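Local coordinates for protein aeromonas extracellular serine protease (Aeromonas sobria, PDB 3WQB) that cleaves peptide bonds after paired basic residues, one of them lysine, as a secreted calcium-binding serine protease of the furin subfamily, at residues T117-I122 against A338-S343; Q202-A207 against L356-L361; A369-A374 against G405-P410; W547-T552 against I586-R591; V561-R566 against E570-T575. The protein carries 1 engineered substitution. All blocks are in the same frame, centred on the assembly; numbering follows the deposited sequence.

Contact 1. Residues T117-I122 against A338-S343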
# COMPACT_ATOMS: atom_id res chain seq x y z
N THR A 117 7.88 -14.37 6.16
CA THR A 117 7.45 -15.69 6.57
C THR A 117 6.11 -15.62 7.29
O THR A 117 5.22 -16.45 7.07
CB THR A 117 8.55 -16.36 7.41
OG1 THR A 117 9.73 -16.47 6.60
CG2 THR A 117 8.14 -17.74 7.90
N SER A 118 5.95 -14.60 8.13
CA SER A 118 4.67 -14.36 8.80
C SER A 118 3.54 -14.04 7.81
O SER A 118 2.44 -14.57 7.91
CB SER A 118 4.82 -13.26 9.85
OG SER A 118 5.72 -13.62 10.88
N VAL A 119 3.84 -13.15 6.86
CA VAL A 119 2.93 -12.84 5.75
C VAL A 119 2.50 -14.12 5.02
O VAL A 119 1.30 -14.35 4.79
CB VAL A 119 3.60 -11.84 4.77
CG1 VAL A 119 2.87 -11.75 3.44
CG2 VAL A 119 3.70 -10.46 5.40
N SER A 120 3.49 -14.94 4.66
CA SER A 120 3.24 -16.14 3.89
C SER A 120 2.29 -17.11 4.58
O SER A 120 1.41 -17.69 3.93
CB SER A 120 4.55 -16.84 3.52
OG SER A 120 5.32 -15.99 2.69
N GLY A 121 2.43 -17.26 5.89
CA GLY A 121 1.57 -18.16 6.66
C GLY A 121 0.12 -17.71 6.71
O GLY A 121 -0.79 -18.54 6.69
N ILE A 122 -0.10 -16.40 6.80
CA ILE A 122 -1.45 -15.87 6.76
C ILE A 122 -2.13 -16.31 5.45
O ILE A 122 -3.29 -16.72 5.45
CB ILE A 122 -1.45 -14.34 6.92
CG1 ILE A 122 -1.03 -13.98 8.35
CG2 ILE A 122 -2.82 -13.74 6.56
CD1 ILE A 122 -0.64 -12.52 8.51
N ALA A 338 -3.02 -7.12 6.80
CA ALA A 338 -4.21 -6.89 6.00
C ALA A 338 -3.98 -7.29 4.54
O ALA A 338 -4.88 -7.81 3.87
CB ALA A 338 -4.63 -5.44 6.09
N THR A 339 -2.75 -7.06 4.08
CA THR A 339 -2.38 -7.36 2.71
C THR A 339 -2.48 -8.86 2.40
O THR A 339 -3.20 -9.23 1.47
CB THR A 339 -1.00 -6.72 2.37
OG1 THR A 339 -1.10 -5.30 2.52
CG2 THR A 339 -0.58 -7.03 0.95
N PRO A 340 -1.80 -9.74 3.19
CA PRO A 340 -1.96 -11.18 2.92
C PRO A 340 -3.36 -11.70 3.24
O PRO A 340 -3.79 -12.69 2.66
CB PRO A 340 -0.90 -11.84 3.83
CG PRO A 340 -0.62 -10.82 4.90
CD PRO A 340 -0.71 -9.50 4.15
N SER A 341 -4.07 -11.05 4.16
CA SER A 341 -5.48 -11.39 4.37
C SER A 341 -6.28 -11.23 3.08
O SER A 341 -7.11 -12.06 2.74
CB SER A 341 -6.07 -10.57 5.51
OG SER A 341 -5.46 -10.92 6.74
N THR A 342 -6.00 -10.15 2.36
CA THR A 342 -6.63 -9.86 1.08
C THR A 342 -6.10 -10.77 -0.03
O THR A 342 -6.88 -11.25 -0.85
CB THR A 342 -6.46 -8.37 0.74
OG1 THR A 342 -6.99 -7.59 1.82
CG2 THR A 342 -7.18 -8.01 -0.55
N SER A 343 -4.78 -11.01 -0.05
CA SER A 343 -4.18 -11.95 -1.00
C SER A 343 -4.81 -13.33 -0.88
O SER A 343 -5.14 -13.96 -1.89
CB SER A 343 -2.66 -12.04 -0.79
OG SER A 343 -2.04 -10.81 -1.12
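Two buried helices run side by side where Val119 and Ile122 meet Pro340: the segment axes come within 8.6 Å and their N-to-C directions differ by 33°. Pro340 does most of the touching, its ring turned toward the 117-122 helix. CB of the proline lies 3.5 Å from the carbonyl oxygen Val119 O, so ring carbon rests directly on helix backbone. Val119 swings CG1 beside its own carbonyl carbon, anti to the backbone N (chi1 166°), and the two side chains cross at about a right angle, with Val119 CG1 3.8 Å from Pro340 CB. One turn on, Ile122 reaches the ring with both branches: CG2 comes to 3.8 Å from Pro340 CB, while CD1 arrives at CG of the same ring, 4.0 Å away. In the subtilisin fold these helices bear the histidine and serine positions of the charge relay. The 115-124 helix begins with His115 and the 335-352 helix carries position 336 in its first turn; with Asp78 these are the predicted charge-relay positions, 336 being an engineered alanine here. Val119 also packs within about 4 Å of the side chains of Asp78 and His115. Because Pro340 brings no N-H, the 338-343 helix kinks at this residue. Beside the ring, Ile122 CG2 touches Ser341 OG at 3.9 Å, a hydroxyl hydrogen-bonded to Thr282 OG1 and Ser337 O.

Contact 2. Residues Q202-A207 against L356-L361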
# COMPACT_ATOMS: atom_id res chain seq x y z
N GLN A 202 0.21 -4.61 -17.51
CA GLN A 202 0.25 -5.78 -18.39
C GLN A 202 -0.12 -7.05 -17.65
O GLN A 202 -0.82 -7.92 -18.17
CB GLN A 202 1.63 -5.90 -19.03
CG GLN A 202 1.86 -4.84 -20.07
CD GLN A 202 0.71 -4.72 -21.08
OE1 GLN A 202 0.22 -5.73 -21.61
NE2 GLN A 202 0.28 -3.49 -21.36
N GLN A 203 0.36 -7.16 -16.41
CA GLN A 203 0.10 -8.32 -15.58
C GLN A 203 -1.35 -8.40 -15.10
O GLN A 203 -1.89 -9.49 -14.95
CB GLN A 203 1.06 -8.34 -14.40
CG GLN A 203 2.47 -8.80 -14.78
CD GLN A 203 2.51 -10.30 -15.05
OE1 GLN A 203 2.45 -10.74 -16.20
NE2 GLN A 203 2.58 -11.08 -13.99
N THR A 204 -1.96 -7.25 -14.85
CA THR A 204 -3.35 -7.22 -14.39
C THR A 204 -4.32 -7.56 -15.53
O THR A 204 -5.25 -8.34 -15.34
CB THR A 204 -3.71 -5.85 -13.79
OG1 THR A 204 -2.89 -5.58 -12.65
CG2 THR A 204 -5.18 -5.81 -13.37
N LEU A 205 -4.09 -6.96 -16.70
CA LEU A 205 -5.08 -7.03 -17.79
C LEU A 205 -5.00 -8.23 -18.73
O LEU A 205 -5.80 -8.35 -19.64
CB LEU A 205 -5.10 -5.72 -18.58
CG LEU A 205 -5.53 -4.50 -17.75
CD1 LEU A 205 -5.52 -3.24 -18.61
CD2 LEU A 205 -6.90 -4.68 -17.06
N LYS A 206 -4.08 -9.15 -18.48
CA LYS A 206 -3.95 -10.31 -19.37
C LYS A 206 -4.93 -11.42 -18.99
O LYS A 206 -5.61 -11.34 -17.97
CB LYS A 206 -2.53 -10.85 -19.31
CG LYS A 206 -2.15 -11.27 -17.91
CD LYS A 206 -0.75 -11.80 -17.85
CE LYS A 206 -0.55 -12.44 -16.51
NZ LYS A 206 0.75 -13.16 -16.39
N ALA A 207 -4.99 -12.46 -19.81
CA ALA A 207 -5.68 -13.68 -19.42
C ALA A 207 -5.04 -14.25 -18.15
O ALA A 207 -3.81 -14.20 -18.00
CB ALA A 207 -5.63 -14.71 -20.55
N LEU A 356 -12.62 -15.46 -13.87
CA LEU A 356 -12.88 -14.05 -13.56
C LEU A 356 -11.63 -13.19 -13.60
O LEU A 356 -10.56 -13.60 -13.14
CB LEU A 356 -13.57 -13.93 -12.20
CG LEU A 356 -15.00 -14.49 -12.22
CD1 LEU A 356 -15.66 -14.24 -10.89
CD2 LEU A 356 -15.84 -13.89 -13.35
N SER A 357 -11.77 -12.01 -14.18
CA SER A 357 -10.69 -11.03 -14.25
C SER A 357 -10.47 -10.38 -12.89
O SER A 357 -11.32 -10.46 -11.99
CB SER A 357 -11.04 -9.96 -15.28
OG SER A 357 -12.03 -9.09 -14.74
N VAL A 358 -9.33 -9.72 -12.75
CA VAL A 358 -9.03 -8.97 -11.54
C VAL A 358 -10.10 -7.91 -11.28
O VAL A 358 -10.55 -7.74 -10.14
CB VAL A 358 -7.63 -8.35 -11.61
CG1 VAL A 358 -7.39 -7.43 -10.41
CG2 VAL A 358 -6.58 -9.45 -11.65
N ARG A 359 -10.54 -7.21 -12.32
CA ARG A 359 -11.59 -6.22 -12.15
C ARG A 359 -12.91 -6.85 -11.72
O ARG A 359 -13.64 -6.26 -10.92
CB ARG A 359 -11.76 -5.36 -13.40
CG ARG A 359 -10.63 -4.36 -13.56
CD ARG A 359 -10.57 -3.78 -14.97
NE ARG A 359 -11.82 -3.12 -15.34
CZ ARG A 359 -12.67 -3.54 -16.27
NH1 ARG A 359 -12.45 -4.66 -16.96
NH2 ARG A 359 -13.77 -2.84 -16.50
N ASP A 360 -13.22 -8.04 -12.23
CA ASP A 360 -14.41 -8.77 -11.77
C ASP A 360 -14.31 -9.10 -10.29
O ASP A 360 -15.28 -8.94 -9.55
CB ASP A 360 -14.60 -10.07 -12.56
CG ASP A 360 -15.06 -9.82 -13.97
OD1 ASP A 360 -15.95 -8.98 -14.17
OD2 ASP A 360 -14.54 -10.52 -14.87
N LEU A 361 -13.13 -9.58 -9.87
CA LEU A 361 -12.94 -9.95 -8.47
C LEU A 361 -13.01 -8.73 -7.54
O LEU A 361 -13.60 -8.80 -6.46
CB LEU A 361 -11.62 -10.70 -8.30
CG LEU A 361 -11.56 -12.00 -9.12
CD1 LEU A 361 -10.11 -12.43 -9.28
CD2 LEU A 361 -12.39 -13.09 -8.50
O HOH W 1 -7.61 -9.43 -15.07
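Thr204 turns its methyl CG2 anti to the backbone N while OG1 stays beside that N (chi1 -62°), and Val358 sets CG1 anti to its own N (chi1 173°); the two branched side chains then cross at about a right angle. Their meeting joins the C-terminal part of the 191-205 helix to the first turn of the 358-368 helix, both within the subtilase domain and away from the annotated sites. CG2 of Thr204 fits against Val358 CB at 3.9 Å, and the threonine hydroxyl is used inside its own helix, bonded to Phe200 O. A looser touch lies beside it, Leu205 CD2 to Arg359 CD at 4.3 Å; the arginine's charged end goes to Glu473 in a salt bridge. The start of the second helix is closed by a capping box. Ser357, at the N-cap, accepts Asp360 N on OG at 3.0 Å, and Ser357 N in return gives to Asp360 OD2 at 3.2 Å, on that oxygen's anti lone pair. Val358 N, in the first turn, finds its acceptor in a water that bridges the two helices: the water takes this N-H at 2.9 Å and donates to Thr204 O at 2.6 Å.

Contact 3. Residues A369-A374 against G405-P410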
# COMPACT_ATOMS: atom_id res chain seq x y z
N ALA A 369 -18.58 -6.48 0.54
CA ALA A 369 -17.88 -6.08 1.77
C ALA A 369 -18.84 -5.59 2.86
O ALA A 369 -19.91 -5.06 2.58
CB ALA A 369 -16.82 -5.03 1.45
N THR A 370 -18.43 -5.81 4.11
CA THR A 370 -19.26 -5.50 5.29
C THR A 370 -19.00 -4.08 5.76
O THR A 370 -17.84 -3.66 5.92
CB THR A 370 -18.95 -6.50 6.43
OG1 THR A 370 -19.08 -7.84 5.94
CG2 THR A 370 -19.86 -6.29 7.64
N ARG A 371 -20.08 -3.34 5.98
CA ARG A 371 -19.99 -1.97 6.47
C ARG A 371 -19.76 -1.94 7.99
O ARG A 371 -20.65 -1.60 8.77
CB ARG A 371 -21.24 -1.18 6.06
CG ARG A 371 -21.09 0.35 6.19
CD ARG A 371 -22.10 1.15 5.35
NE ARG A 371 -23.44 0.57 5.30
CZ ARG A 371 -24.50 1.02 5.98
NH1 ARG A 371 -24.40 2.08 6.77
NH2 ARG A 371 -25.66 0.39 5.86
N VAL A 372 -18.56 -2.32 8.40
CA VAL A 372 -18.18 -2.32 9.81
C VAL A 372 -18.11 -0.89 10.33
O VAL A 372 -17.93 0.06 9.56
CB VAL A 372 -16.82 -3.00 10.03
CG1 VAL A 372 -16.95 -4.51 9.84
CG2 VAL A 372 -15.76 -2.40 9.11
N ASP A 373 -18.26 -0.73 11.65
CA ASP A 373 -18.08 0.57 12.29
C ASP A 373 -18.95 1.61 11.58
O ASP A 373 -18.49 2.69 11.21
CB ASP A 373 -16.60 0.96 12.27
CG ASP A 373 -16.28 2.11 13.20
OD1 ASP A 373 -17.10 2.46 14.08
OD2 ASP A 373 -15.17 2.67 13.05
N ALA A 374 -20.23 1.28 11.43
CA ALA A 374 -21.12 2.00 10.52
C ALA A 374 -21.37 3.44 10.92
O ALA A 374 -21.71 4.27 10.08
CB ALA A 374 -22.45 1.26 10.42
N GLY A 405 -25.04 4.08 -5.32
CA GLY A 405 -25.51 3.24 -4.22
C GLY A 405 -24.41 2.51 -3.46
O GLY A 405 -24.71 1.71 -2.57
N MET A 406 -23.16 2.78 -3.81
CA MET A 406 -22.02 2.13 -3.16
C MET A 406 -21.61 2.88 -1.89
O MET A 406 -21.34 4.09 -1.93
CB MET A 406 -20.82 2.07 -4.11
CG MET A 406 -21.00 1.21 -5.35
SD MET A 406 -21.09 -0.56 -5.03
CE MET A 406 -19.44 -0.92 -4.43
N TRP A 407 -21.55 2.16 -0.78
CA TRP A 407 -21.05 2.70 0.47
C TRP A 407 -19.53 2.69 0.44
O TRP A 407 -18.91 1.70 0.05
CB TRP A 407 -21.53 1.86 1.65
CG TRP A 407 -22.95 2.12 2.02
CD1 TRP A 407 -24.04 1.37 1.67
CD2 TRP A 407 -23.45 3.19 2.83
NE1 TRP A 407 -25.18 1.92 2.20
CE2 TRP A 407 -24.85 3.03 2.93
CE3 TRP A 407 -22.84 4.27 3.48
CZ2 TRP A 407 -25.65 3.92 3.65
CZ3 TRP A 407 -23.64 5.15 4.21
CH2 TRP A 407 -25.03 4.96 4.29
N PHE A 408 -18.93 3.78 0.92
CA PHE A 408 -17.48 3.90 0.92
C PHE A 408 -17.02 4.77 2.07
O PHE A 408 -17.69 5.75 2.42
CB PHE A 408 -16.99 4.51 -0.41
CG PHE A 408 -15.49 4.61 -0.50
CD1 PHE A 408 -14.74 3.50 -0.90
CD2 PHE A 408 -14.82 5.79 -0.18
CE1 PHE A 408 -13.35 3.55 -0.97
CE2 PHE A 408 -13.41 5.86 -0.25
CZ PHE A 408 -12.68 4.73 -0.64
N SER A 409 -15.88 4.42 2.66
CA SER A 409 -15.22 5.29 3.63
C SER A 409 -13.71 5.26 3.38
O SER A 409 -13.17 4.24 2.94
CB SER A 409 -15.55 4.85 5.06
OG SER A 409 -15.05 3.55 5.33
N PRO A 410 -13.01 6.37 3.66
CA PRO A 410 -11.56 6.32 3.51
C PRO A 410 -10.90 5.39 4.54
O PRO A 410 -9.78 4.92 4.31
CB PRO A 410 -11.13 7.78 3.73
CG PRO A 410 -12.24 8.37 4.53
CD PRO A 410 -13.47 7.73 4.01
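Arg371 lays its guanidinium flat on the indole of Trp407, and everything tight in this contact happens between those two side chains. Their planes are only 8° apart and their centres 3.9 Å, a true stack with cation-pi character: Arg371 CZ stands 3.9 Å from the centroid of the five-membered ring of Trp407, 20° off its normal. The same ring face also receives the aliphatic part of the arginine. CD makes a CH-pi contact with that ring and approaches Trp407 CD2 to 3.5 Å, while NH1 reaches out over the six-membered ring, 3.8 Å from CZ2 of Trp407. The arginine chain runs out extended as far as CD and then bends at chi3 (39°), which brings NE and the guanidinium back over the indole. Arg371 sits at the centre of an inverse gamma turn, in the loop that leaves the 358-368 helix, and Trp407 is on the short strand 407-408, which pairs antiparallel with 400-401. The contact therefore ties a loop of the protease domain to this small two-stranded sheet. Away from the stack the two backbones stand well apart, Arg371 CA and Trp407 CA being 7.7 Å from each other, and no hydrogen bond passes between the segments. Arg371 is exposed and Trp407 partly so, which places the stack at the protein surface.

Contact 4. Residues W547-T552 against I586-R591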
# COMPACT_ATOMS: atom_id res chain seq x y z
N TRP A 547 -16.28 17.74 -13.25
CA TRP A 547 -15.54 17.32 -12.06
C TRP A 547 -14.79 18.52 -11.50
O TRP A 547 -14.16 19.27 -12.25
CB TRP A 547 -14.54 16.24 -12.44
CG TRP A 547 -15.15 14.93 -12.85
CD1 TRP A 547 -15.72 14.62 -14.05
CD2 TRP A 547 -15.20 13.74 -12.05
NE1 TRP A 547 -16.15 13.31 -14.04
CE2 TRP A 547 -15.84 12.75 -12.83
CE3 TRP A 547 -14.78 13.43 -10.75
CZ2 TRP A 547 -16.07 11.46 -12.34
CZ3 TRP A 547 -15.01 12.15 -10.27
CH2 TRP A 547 -15.65 11.18 -11.06
N ARG A 548 -14.85 18.71 -10.19
CA ARG A 548 -14.25 19.89 -9.57
C ARG A 548 -13.22 19.53 -8.51
O ARG A 548 -13.50 18.74 -7.60
CB ARG A 548 -15.34 20.79 -8.98
CG ARG A 548 -14.83 22.05 -8.31
CD ARG A 548 -15.96 22.95 -7.85
NE ARG A 548 -16.68 22.44 -6.69
CZ ARG A 548 -17.92 21.95 -6.72
NH1 ARG A 548 -18.57 21.86 -7.88
NH2 ARG A 548 -18.50 21.52 -5.61
N LEU A 549 -12.03 20.10 -8.64
CA LEU A 549 -11.01 19.99 -7.59
C LEU A 549 -11.13 21.19 -6.66
O LEU A 549 -11.28 22.32 -7.11
CB LEU A 549 -9.62 19.97 -8.21
CG LEU A 549 -8.48 19.66 -7.24
CD1 LEU A 549 -8.46 18.17 -6.89
CD2 LEU A 549 -7.16 20.09 -7.83
N GLU A 550 -11.04 20.92 -5.36
CA GLU A 550 -11.13 21.97 -4.36
C GLU A 550 -9.91 21.88 -3.46
O GLU A 550 -9.57 20.80 -3.00
CB GLU A 550 -12.40 21.80 -3.52
CG GLU A 550 -13.68 22.10 -4.27
CD GLU A 550 -14.92 22.07 -3.40
OE1 GLU A 550 -14.85 21.69 -2.20
OE2 GLU A 550 -15.99 22.44 -3.92
N VAL A 551 -9.23 23.01 -3.23
CA VAL A 551 -8.06 23.06 -2.35
C VAL A 551 -8.26 24.21 -1.37
O VAL A 551 -8.53 25.33 -1.80
CB VAL A 551 -6.75 23.28 -3.15
CG1 VAL A 551 -5.55 23.38 -2.22
CG2 VAL A 551 -6.55 22.16 -4.18
N THR A 552 -8.13 23.94 -0.08
CA THR A 552 -8.29 24.97 0.96
C THR A 552 -7.15 24.89 1.95
O THR A 552 -6.75 23.80 2.36
CB THR A 552 -9.60 24.78 1.75
OG1 THR A 552 -10.70 24.57 0.85
CG2 THR A 552 -9.91 26.02 2.57
N ILE A 586 -1.39 25.64 -9.49
CA ILE A 586 -0.72 25.75 -10.79
C ILE A 586 -1.48 24.98 -11.87
O ILE A 586 -1.84 25.52 -12.91
CB ILE A 586 0.76 25.28 -10.70
CG1 ILE A 586 1.55 26.17 -9.73
CG2 ILE A 586 1.42 25.25 -12.09
CD1 ILE A 586 2.87 25.58 -9.26
N SER A 587 -1.74 23.70 -11.61
CA SER A 587 -2.43 22.86 -12.57
C SER A 587 -2.94 21.63 -11.86
O SER A 587 -2.46 21.28 -10.79
CB SER A 587 -1.48 22.41 -13.69
OG SER A 587 -0.50 21.52 -13.20
N TRP A 588 -3.91 20.97 -12.48
CA TRP A 588 -4.25 19.62 -12.08
C TRP A 588 -4.65 18.85 -13.31
O TRP A 588 -4.98 19.44 -14.35
CB TRP A 588 -5.35 19.59 -11.01
CG TRP A 588 -6.72 20.01 -11.45
CD1 TRP A 588 -7.10 21.25 -11.86
CD2 TRP A 588 -7.89 19.19 -11.50
NE1 TRP A 588 -8.44 21.25 -12.17
CE2 TRP A 588 -8.95 20.00 -11.95
CE3 TRP A 588 -8.14 17.83 -11.22
CZ2 TRP A 588 -10.25 19.51 -12.11
CZ3 TRP A 588 -9.43 17.35 -11.37
CH2 TRP A 588 -10.47 18.19 -11.80
N SER A 589 -4.61 17.52 -13.20
CA SER A 589 -5.01 16.65 -14.29
C SER A 589 -5.93 15.56 -13.74
O SER A 589 -5.77 15.12 -12.61
CB SER A 589 -3.79 16.02 -14.96
OG SER A 589 -2.96 17.01 -15.53
N LEU A 590 -6.87 15.14 -14.57
CA LEU A 590 -7.86 14.13 -14.21
C LEU A 590 -7.82 12.96 -15.17
O LEU A 590 -7.86 13.16 -16.39
CB LEU A 590 -9.27 14.75 -14.20
CG LEU A 590 -10.45 13.82 -13.90
CD1 LEU A 590 -10.37 13.23 -12.49
CD2 LEU A 590 -11.76 14.57 -14.09
N ARG A 591 -7.76 11.75 -14.62
CA ARG A 591 -7.90 10.54 -15.41
C ARG A 591 -9.02 9.69 -14.85
O ARG A 591 -9.00 9.29 -13.68
CB ARG A 591 -6.61 9.74 -15.48
CG ARG A 591 -6.74 8.57 -16.44
CD ARG A 591 -5.41 7.94 -16.74
NE ARG A 591 -5.37 7.56 -18.14
CZ ARG A 591 -4.34 6.96 -18.73
NH1 ARG A 591 -3.25 6.67 -18.03
NH2 ARG A 591 -4.41 6.67 -20.03
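Leu549 lies on one face of the Trp588 indole, with CB almost straight above the six-membered ring, 3.7 Å from its centroid and 8° off the normal. CD2 of the same leucine comes down at the other end of the ring system, 3.6 Å from Trp588 CG. At the edge of this indole, in its plane, sits the backbone oxygen Trp547 O, 3.9 Å from Trp588 CH2. The second indole, Trp547, is met over a face by a single methyl, Leu590 CD2, 3.6 Å from Trp547 CG. Each strand thus gives one tryptophan and one leucine. Trp588 holds CG between its backbone N and carbonyl carbon (chi1 69°), and from there the indole and Leu549 run antiparallel alongside each other. The strands belong to different sheets, 545-553 and 583-595, with axes 9.3 Å apart at this point, and they pack face to face in the beta sandwich of the P-domain. Both indole nitrogens find oxygen partners, Trp588 NE1 with Ser462 OG and Trp547 NE1 with Ala543 O. Between these two segments the contact is CH-pi and apolar, with no hydrogen bond, and the buried indole N-H groups are satisfied from outside them.

Contact 5. Residues V561-R566 against E570-T575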
# COMPACT_ATOMS: atom_id res chain seq x y z
N VAL A 561 5.92 18.85 15.92
CA VAL A 561 6.12 17.47 15.56
C VAL A 561 7.33 16.96 16.33
O VAL A 561 8.37 17.63 16.37
CB VAL A 561 6.37 17.34 14.03
CG1 VAL A 561 6.68 15.90 13.64
CG2 VAL A 561 5.15 17.86 13.26
N SER A 562 7.19 15.80 16.94
CA SER A 562 8.27 15.16 17.68
C SER A 562 9.12 14.34 16.71
O SER A 562 8.59 13.53 15.92
CB SER A 562 7.70 14.25 18.78
OG SER A 562 6.75 14.93 19.61
N LEU A 563 10.43 14.57 16.76
CA LEU A 563 11.40 13.86 15.95
C LEU A 563 12.27 12.99 16.86
O LEU A 563 12.93 13.51 17.76
CB LEU A 563 12.30 14.84 15.18
CG LEU A 563 11.68 16.00 14.41
CD1 LEU A 563 12.75 17.01 14.06
CD2 LEU A 563 11.02 15.48 13.16
N LEU A 564 12.26 11.69 16.62
CA LEU A 564 13.10 10.75 17.38
C LEU A 564 14.22 10.22 16.51
O LEU A 564 13.96 9.59 15.49
CB LEU A 564 12.27 9.59 17.93
CG LEU A 564 12.99 8.39 18.56
CD1 LEU A 564 13.67 8.80 19.87
CD2 LEU A 564 12.00 7.26 18.82
N ASN A 565 15.46 10.47 16.92
CA ASN A 565 16.61 9.80 16.32
C ASN A 565 16.69 8.40 16.92
O ASN A 565 16.95 8.24 18.11
CB ASN A 565 17.87 10.61 16.64
CG ASN A 565 19.11 10.07 15.94
OD1 ASN A 565 19.42 8.89 16.02
ND2 ASN A 565 19.84 10.96 15.27
N ARG A 566 16.46 7.37 16.11
CA ARG A 566 16.30 6.00 16.64
C ARG A 566 17.59 5.43 17.22
O ARG A 566 17.56 4.62 18.15
CB ARG A 566 15.74 5.06 15.57
CG ARG A 566 14.34 5.45 15.11
CD ARG A 566 13.82 4.49 14.05
NE ARG A 566 13.24 3.29 14.65
CZ ARG A 566 12.59 2.35 13.97
NH1 ARG A 566 12.42 2.46 12.66
NH2 ARG A 566 12.10 1.30 14.61
N GLU A 570 17.84 10.73 20.78
CA GLU A 570 17.61 12.17 20.92
C GLU A 570 16.26 12.56 20.33
O GLU A 570 15.94 12.21 19.19
CB GLU A 570 18.71 13.00 20.26
CG GLU A 570 18.67 14.49 20.66
CD GLU A 570 19.39 15.42 19.69
OE1 GLU A 570 19.89 14.95 18.65
OE2 GLU A 570 19.44 16.64 19.96
N ARG A 571 15.47 13.28 21.12
CA ARG A 571 14.21 13.82 20.63
C ARG A 571 14.32 15.32 20.38
O ARG A 571 14.78 16.08 21.24
CB ARG A 571 13.05 13.49 21.56
CG ARG A 571 12.66 12.02 21.54
CD ARG A 571 11.36 11.76 22.30
NE ARG A 571 10.85 10.41 22.11
CZ ARG A 571 11.29 9.33 22.76
NH1 ARG A 571 12.28 9.42 23.64
NH2 ARG A 571 10.75 8.14 22.52
N THR A 572 13.90 15.73 19.18
CA THR A 572 13.87 17.12 18.74
C THR A 572 12.41 17.52 18.55
O THR A 572 11.55 16.67 18.32
CB THR A 572 14.61 17.30 17.37
OG1 THR A 572 15.87 16.62 17.39
CG2 THR A 572 14.85 18.77 17.05
N THR A 573 12.12 18.81 18.67
CA THR A 573 10.83 19.33 18.25
C THR A 573 10.97 20.09 16.94
O THR A 573 11.88 20.90 16.77
CB THR A 573 10.16 20.20 19.35
OG1 THR A 573 9.78 19.36 20.44
CG2 THR A 573 8.91 20.90 18.80
N LEU A 574 10.07 19.79 16.01
CA LEU A 574 9.99 20.51 14.76
C LEU A 574 8.74 21.38 14.83
O LEU A 574 7.66 20.89 15.17
CB LEU A 574 9.89 19.52 13.59
CG LEU A 574 9.81 20.05 12.16
CD1 LEU A 574 11.09 20.78 11.77
CD2 LEU A 574 9.52 18.90 11.20
N THR A 575 8.89 22.66 14.55
CA THR A 575 7.76 23.58 14.52
C THR A 575 7.40 23.87 13.08
O THR A 575 8.26 24.22 12.26
CB THR A 575 8.07 24.89 15.29
OG1 THR A 575 8.46 24.56 16.63
CG2 THR A 575 6.84 25.80 15.33
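Backbone hydrogen bonds carry this antiparallel pairing, five of them between Val561-Asn565 and Glu570-Leu574. Val561 and Leu574 form one hydrogen-bonded pair, each N 2.8 Å from the O of the other. Leu563 and Thr572 form the next, again with both bonds in place, and Leu563 N reaches Thr572 O at 2.8 Å. The last bond, Asn565 N to Glu570 O at 2.9 Å, is nearly straight (173°). Between these pairs come CA-H...O contacts, the shorter from Arg571 CA to Leu563 O at 3.2 Å. Apolar packing occupies the face that bears Val561, Leu563, Thr572 and Leu574. There Leu563 CD1 lies 3.8 Å from CB of its pair Thr572 and equally near CB of Leu574, its diagonal neighbour, and the helix 512-520 packs on this side through Gln518. Contacts of a charged group mark the other face. Leu564 and Arg571 run alongside each other in the same direction, and the methyl Leu564 CD1 sits over the centre of the guanidinium plane, 3.8 Å from Arg571 CZ. Next to the turn, Asn565 CB touches Glu570 O, while Asn565 OD1 accepts from Thr568 N within the connection. This is a beta hairpin of the P-domain; its first strand also pairs with 228-233, so the hairpin extends a sheet begun in the protease domain.

How the contacts relate
Following the chain from the N terminus, contact 1 starts in the 115-124 helix and closes a loop of more than 200 residues at the 335-352 helix. Contact 2 starts inside that loop, at the 191-205 helix, and closes beyond it at the next helix, 358-368, so the two cross; both join helices within the subtilase domain. Contact 3 follows in series, opening just after helix 358-368 and closing a loop of 30 residues at strand 407-408. In the P-domain, contact 4 joins strands 545-553 and 583-595 of two packed sheets, and the hairpin of contact 5 is nested within the loop it closes. Contact 5 leads back to the protease domain, its first strand pairing with 228-233.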